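Local coordinates for protein Asp/Glu-specific dipeptidyl-peptidase (Flavobacterium psychrophilum, PDB 5JXF) that removes dipeptides from the N-terminus of oligopeptides as a serine peptidase of family S46, strictly specific for Asp or Glu at P1, at residues 55-60 against 277-282; 51-56 against 587-592. All coordinates share one frame; numbering follows the deposited sequence.

Interaction 1 of 2, residues 55-60 against 277-282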
loop_
_atom_site.group_PDB
_atom_site.type_symbol
_atom_site.label_atom_id
_atom_site.label_comp_id
_atom_site.label_asym_id
_atom_site.label_seq_id
_atom_site.Cartn_x
_atom_site.Cartn_y
_atom_site.Cartn_z
ATOM N N LYS A 55 -4.685 -21.650 -29.534
ATOM C CA LYS A 55 -3.681 -22.680 -29.818
ATOM C C LYS A 55 -2.266 -22.109 -29.824
ATOM O O LYS A 55 -1.299 -22.722 -29.350
ATOM C CB LYS A 55 -3.989 -23.353 -31.164
ATOM C CG LYS A 55 -5.192 -24.257 -31.107
ATOM C CD LYS A 55 -5.405 -25.022 -32.381
ATOM C CE LYS A 55 -6.639 -25.899 -32.249
ATOM N NZ LYS A 55 -6.553 -26.772 -31.039
ATOM N N ASN A 56 -2.174 -20.934 -30.420
ATOM C CA ASN A 56 -1.020 -20.051 -30.344
ATOM C C ASN A 56 -0.580 -19.758 -28.900
ATOM O O ASN A 56 0.621 -19.690 -28.630
ATOM C CB ASN A 56 -1.396 -18.804 -31.139
ATOM C CG ASN A 56 -0.884 -18.850 -32.564
ATOM O OD1 ASN A 56 -1.286 -18.021 -33.414
ATOM N ND2 ASN A 56 0.226 -19.609 -32.743
ATOM N N LEU A 57 -1.536 -19.621 -27.976
ATOM C CA LEU A 57 -1.210 -19.498 -26.544
ATOM C C LEU A 57 -0.877 -20.834 -25.871
ATOM O O LEU A 57 -0.351 -20.857 -24.754
ATOM C CB LEU A 57 -2.362 -18.841 -25.790
ATOM C CG LEU A 57 -2.525 -17.349 -26.067
ATOM C CD1 LEU A 57 -3.841 -16.847 -25.529
ATOM C CD2 LEU A 57 -1.352 -16.578 -25.443
ATOM N N GLY A 58 -1.208 -21.943 -26.532
ATOM C CA GLY A 58 -0.890 -23.259 -26.004
ATOM C C GLY A 58 -2.055 -24.205 -25.762
ATOM O O GLY A 58 -1.875 -25.292 -25.214
ATOM N N MET A 59 -3.257 -23.805 -26.154
ATOM C CA MET A 59 -4.411 -24.665 -25.966
ATOM C C MET A 59 -4.214 -25.917 -26.827
ATOM O O MET A 59 -3.774 -25.839 -27.980
ATOM C CB MET A 59 -5.720 -23.931 -26.325
ATOM C CG MET A 59 -6.990 -24.724 -25.983
ATOM S SD MET A 59 -8.517 -23.834 -26.371
ATOM C CE MET A 59 -8.424 -23.876 -28.156
ATOM N N LYS A 60 -4.529 -27.068 -26.246
ATOM C CA LYS A 60 -4.328 -28.346 -26.905
ATOM C C LYS A 60 -5.665 -28.901 -27.385
ATOM O O LYS A 60 -5.723 -29.540 -28.429
ATOM C CB LYS A 60 -3.631 -29.328 -25.964
ATOM C CG LYS A 60 -2.178 -28.907 -25.613
ATOM C CD LYS A 60 -1.386 -28.629 -26.878
ATOM C CE LYS A 60 0.068 -28.257 -26.573
ATOM N NZ LYS A 60 0.712 -27.588 -27.739
ATOM N N ASP A 277 2.937 -17.891 -17.870
ATOM C CA ASP A 277 2.739 -18.179 -19.293
ATOM C C ASP A 277 1.833 -19.393 -19.573
ATOM O O ASP A 277 1.613 -19.710 -20.725
ATOM C CB ASP A 277 4.069 -18.404 -20.013
ATOM C CG ASP A 277 4.950 -17.180 -20.014
ATOM O OD1 ASP A 277 4.414 -16.050 -20.028
ATOM O OD2 ASP A 277 6.188 -17.358 -19.999
ATOM N N ASP A 278 1.363 -20.087 -18.543
ATOM C CA ASP A 278 0.391 -21.159 -18.767
ATOM C C ASP A 278 -0.849 -20.587 -19.427
ATOM O O ASP A 278 -1.385 -19.572 -18.978
ATOM C CB ASP A 278 -0.013 -21.861 -17.472
ATOM C CG ASP A 278 0.980 -22.922 -17.043
ATOM O OD1 ASP A 278 1.942 -23.192 -17.793
ATOM O OD2 ASP A 278 0.764 -23.513 -15.962
ATOM N N PHE A 279 -1.270 -21.214 -20.516
ATOM C CA PHE A 279 -2.578 -20.923 -21.091
ATOM C C PHE A 279 -3.641 -21.070 -20.025
ATOM O O PHE A 279 -3.593 -21.999 -19.208
ATOM C CB PHE A 279 -2.896 -21.861 -22.264
ATOM C CG PHE A 279 -4.295 -21.700 -22.802
ATOM C CD1 PHE A 279 -4.581 -20.744 -23.753
ATOM C CD2 PHE A 279 -5.326 -22.500 -22.340
ATOM C CE1 PHE A 279 -5.877 -20.599 -24.252
ATOM C CE2 PHE A 279 -6.620 -22.355 -22.833
ATOM C CZ PHE A 279 -6.890 -21.408 -23.788
ATOM N N THR A 280 -4.593 -20.145 -20.032
ATOM C CA THR A 280 -5.792 -20.237 -19.190
ATOM C C THR A 280 -7.016 -19.840 -19.994
ATOM O O THR A 280 -6.953 -18.920 -20.816
ATOM C CB THR A 280 -5.743 -19.291 -17.941
ATOM O OG1 THR A 280 -5.774 -17.925 -18.370
ATOM C CG2 THR A 280 -4.511 -19.511 -17.103
ATOM N N MET A 281 -8.125 -20.529 -19.747
ATOM C CA MET A 281 -9.387 -20.176 -20.353
ATOM C C MET A 281 -10.462 -20.067 -19.277
ATOM O O MET A 281 -10.661 -20.974 -18.464
ATOM C CB MET A 281 -9.786 -21.212 -21.415
ATOM C CG MET A 281 -10.838 -20.721 -22.365
ATOM S SD MET A 281 -11.561 -22.029 -23.408
ATOM C CE MET A 281 -12.309 -23.057 -22.186
ATOM N N VAL A 282 -11.164 -18.946 -19.293
ATOM C CA VAL A 282 -12.229 -18.730 -18.344
ATOM C C VAL A 282 -13.602 -18.680 -19.058
ATOM O O VAL A 282 -13.817 -17.913 -19.986
ATOM C CB VAL A 282 -11.968 -17.436 -17.538
ATOM C CG1 VAL A 282 -13.071 -17.201 -16.553
ATOM C CG2 VAL A 282 -10.599 -17.520 -16.798
HETATM O O HOH W 1 0.433 -19.000 -22.926
#

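Interaction 2 of 2, residues 51-56 against 587-592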
loop_
_atom_site.group_PDB
_atom_site.type_symbol
_atom_site.label_atom_id
_atom_site.label_comp_id
_atom_site.label_asym_id
_atom_site.label_seq_id
_atom_site.Cartn_x
_atom_site.Cartn_y
_atom_site.Cartn_z
ATOM N N GLU A 51 -9.838 -19.540 -32.043
ATOM C CA GLU A 51 -9.149 -20.823 -31.887
ATOM C C GLU A 51 -7.662 -20.739 -32.248
ATOM O O GLU A 51 -6.820 -21.285 -31.538
ATOM C CB GLU A 51 -9.836 -21.899 -32.739
ATOM C CG GLU A 51 -9.360 -23.309 -32.449
ATOM C CD GLU A 51 -10.249 -24.367 -33.086
ATOM O OE1 GLU A 51 -11.211 -23.990 -33.797
ATOM O OE2 GLU A 51 -9.984 -25.567 -32.863
ATOM N N THR A 52 -7.351 -20.075 -33.358
ATOM C CA THR A 52 -5.966 -19.768 -33.715
ATOM C C THR A 52 -5.256 -19.081 -32.553
ATOM O O THR A 52 -4.185 -19.526 -32.137
ATOM C CB THR A 52 -5.877 -18.881 -34.971
ATOM O OG1 THR A 52 -6.402 -19.596 -36.090
ATOM C CG2 THR A 52 -4.437 -18.519 -35.273
ATOM N N GLU A 53 -5.864 -18.029 -32.006
ATOM C CA GLU A 53 -5.265 -17.317 -30.877
ATOM C C GLU A 53 -5.037 -18.214 -29.659
ATOM O O GLU A 53 -4.008 -18.107 -28.982
ATOM C CB GLU A 53 -6.129 -16.126 -30.466
ATOM C CG GLU A 53 -6.109 -14.955 -31.434
ATOM C CD GLU A 53 -6.838 -13.735 -30.889
ATOM O OE1 GLU A 53 -7.325 -13.791 -29.739
ATOM O OE2 GLU A 53 -6.916 -12.713 -31.605
ATOM N N MET A 54 -5.981 -19.108 -29.379
ATOM C CA MET A 54 -5.858 -19.957 -28.201
ATOM C C MET A 54 -4.737 -21.000 -28.370
ATOM O O MET A 54 -3.914 -21.181 -27.453
ATOM C CB MET A 54 -7.194 -20.633 -27.881
ATOM C CG MET A 54 -8.366 -19.665 -27.715
ATOM S SD MET A 54 -9.964 -20.466 -27.412
ATOM C CE MET A 54 -11.068 -19.305 -28.148
ATOM N N LYS A 55 -4.685 -21.650 -29.534
ATOM C CA LYS A 55 -3.681 -22.680 -29.818
ATOM C C LYS A 55 -2.266 -22.109 -29.824
ATOM O O LYS A 55 -1.299 -22.722 -29.350
ATOM C CB LYS A 55 -3.989 -23.353 -31.164
ATOM C CG LYS A 55 -5.192 -24.257 -31.107
ATOM C CD LYS A 55 -5.405 -25.022 -32.381
ATOM C CE LYS A 55 -6.639 -25.899 -32.249
ATOM N NZ LYS A 55 -6.553 -26.772 -31.039
ATOM N N ASN A 56 -2.174 -20.934 -30.420
ATOM C CA ASN A 56 -1.020 -20.051 -30.344
ATOM C C ASN A 56 -0.580 -19.758 -28.900
ATOM O O ASN A 56 0.621 -19.690 -28.630
ATOM C CB ASN A 56 -1.396 -18.804 -31.139
ATOM C CG ASN A 56 -0.884 -18.850 -32.564
ATOM O OD1 ASN A 56 -1.286 -18.021 -33.414
ATOM N ND2 ASN A 56 0.226 -19.609 -32.743
ATOM N N VAL A 587 -16.652 -17.175 -23.373
ATOM C CA VAL A 587 -15.339 -17.695 -23.123
ATOM C C VAL A 587 -14.344 -16.545 -23.260
ATOM O O VAL A 587 -14.506 -15.683 -24.119
ATOM C CB VAL A 587 -15.006 -18.827 -24.103
ATOM C CG1 VAL A 587 -13.546 -19.240 -23.980
ATOM C CG2 VAL A 587 -15.926 -20.004 -23.850
ATOM N N THR A 588 -13.336 -16.532 -22.392
ATOM C CA THR A 588 -12.187 -15.650 -22.550
ATOM C C THR A 588 -10.941 -16.466 -22.197
ATOM O O THR A 588 -11.020 -17.429 -21.434
ATOM C CB THR A 588 -12.305 -14.389 -21.656
ATOM O OG1 THR A 588 -11.163 -13.538 -21.844
ATOM C CG2 THR A 588 -12.412 -14.762 -20.192
ATOM N N TYR A 589 -9.800 -16.099 -22.770
ATOM C CA TYR A 589 -8.570 -16.847 -22.549
ATOM C C TYR A 589 -7.379 -15.914 -22.415
ATOM O O TYR A 589 -7.467 -14.728 -22.728
ATOM C CB TYR A 589 -8.307 -17.809 -23.696
ATOM C CG TYR A 589 -8.519 -17.146 -25.027
ATOM C CD1 TYR A 589 -9.772 -17.168 -25.624
ATOM C CD2 TYR A 589 -7.486 -16.483 -25.683
ATOM C CE1 TYR A 589 -10.000 -16.545 -26.815
ATOM C CE2 TYR A 589 -7.712 -15.856 -26.907
ATOM C CZ TYR A 589 -8.984 -15.910 -27.462
ATOM O OH TYR A 589 -9.285 -15.327 -28.660
ATOM N N GLY A 590 -6.253 -16.469 -22.001
ATOM C CA GLY A 590 -5.036 -15.691 -21.910
ATOM C C GLY A 590 -3.985 -16.530 -21.238
ATOM O O GLY A 590 -3.887 -17.728 -21.509
ATOM N N LYS A 591 -3.220 -15.915 -20.339
ATOM C CA LYS A 591 -2.164 -16.641 -19.667
ATOM C C LYS A 591 -1.898 -16.109 -18.263
ATOM O O LYS A 591 -2.193 -14.958 -17.955
ATOM C CB LYS A 591 -0.885 -16.584 -20.511
ATOM C CG LYS A 591 -0.379 -15.169 -20.703
ATOM C CD LYS A 591 0.488 -15.036 -21.938
ATOM C CE LYS A 591 1.810 -15.747 -21.777
ATOM N NZ LYS A 591 2.543 -15.842 -23.063
ATOM N N VAL A 592 -1.357 -16.978 -17.416
ATOM C CA VAL A 592 -0.878 -16.590 -16.109
ATOM C C VAL A 592 0.255 -15.552 -16.297
ATOM O O VAL A 592 1.294 -15.847 -16.885
ATOM C CB VAL A 592 -0.389 -17.824 -15.310
ATOM C CG1 VAL A 592 0.140 -17.407 -13.963
ATOM C CG2 VAL A 592 -1.515 -18.859 -15.150
#

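Interaction 1 of 2, residues 55-60 against 277-282
Phe279 and Met59 each have CG anti to the backbone N (chi1 174° and -173°), which sets the two side chains running the same way, side by side. For Phe279 this carries the ring to Met59 CB. Met59 CB lies over one ring face in a CH-pi contact, 3.9 Å from the Phe279 ring centroid, almost on the normal but shifted toward the rim. The Met59 chain is straight as far as SD (chi2 179°). This leaves Met59 SD oblique to the ring, a Met-aromatic contact 3.9 Å from Phe279 CZ. The bend at chi3 only swings CE. Leu57 CB touches the ring edge, in plane, 3.6 Å from Phe279 CD1. Here helix 49-57 ends in a Schellman motif. Gly58 has positive phi, and its N-H donates to Lys55 O (N to O 2.9 Å). The turn lets Leu57 and Met59 both reach the same ring at the start of strand 279-284. No direct hydrogen bond joins the segments. A water bridges them instead, donating to Leu57 O at 2.7 Å and to Asp277 O at 2.6 Å. Ile66 of the next helix also packs on Met59, and Lys593 forms a salt bridge with Asp277.

Interaction 2 of 2, residues 51-56 against 587-592
Tyr589 points its ring from the strand toward helix 49-57, where Met54 and Glu53 meet it at different places. Both side chains cross that of Tyr589 at about a right angle. Met54 takes one face. Met54 CG sits over the middle of the ring, 3.5 Å from the Tyr589 ring centroid and almost on its normal, as a close CH-pi contact. Met54 SD lies further out, 4.3 Å from the Tyr589 ring centroid and oblique to the ring, in a Met-aromatic contact. The extended chain then carries CE alongside CD1 and CE1. Glu53 takes the hydroxyl end, with OE1 at the ring edge and in its plane. Tyr589 OH donates to Glu53 OE1 at 2.7 Å. The carboxylate is turned 75° from the ring, and the hydroxyl approaches OE1 from above the carboxylate plane, 41° out of it. Glu53 CG stands anti to the carbonyl carbon (chi1 -72°), and the extended chain beyond it brings OE1 to the hydroxyl. Asn50 also hydrogen-bonds Tyr589 OH. Arg576 forms a salt bridge with Glu53 OE2, which probably helps to fix the carboxylate. The sheet belongs to the chymotrypsin-like peptidase domain of family S46; its strand 673-680 carries Arg680, but the contact lies away from that site. Helix 49-57 packs here against strand 586-591, which lies at one end of the antiparallel sheet and pairs with strand 279-284.

Overall arrangement
From the N terminus, the chain reaches helix 49-57 first, and both contacts start from it. Residues 51-56 belong to interaction 2, and residues 55-60, at the end of the helix and just beyond, belong to interaction 1. Interaction 1 closes its loop first, at strand 279-284, with 216 residues between its segments. Interaction 2 closes a much longer one, of 530 residues, at strand 586-591. The shorter loop lies wholly within the longer; the contacts share Lys55 and Asn56. The two strands are antiparallel neighbours, probably hydrogen-bonded from Val282 N to Thr588 O. The centres of interactions 1 and 2 lie about 5 Å apart. Together they tie one N-terminal helix to two neighbouring strands of one sheet, away from the annotated sites.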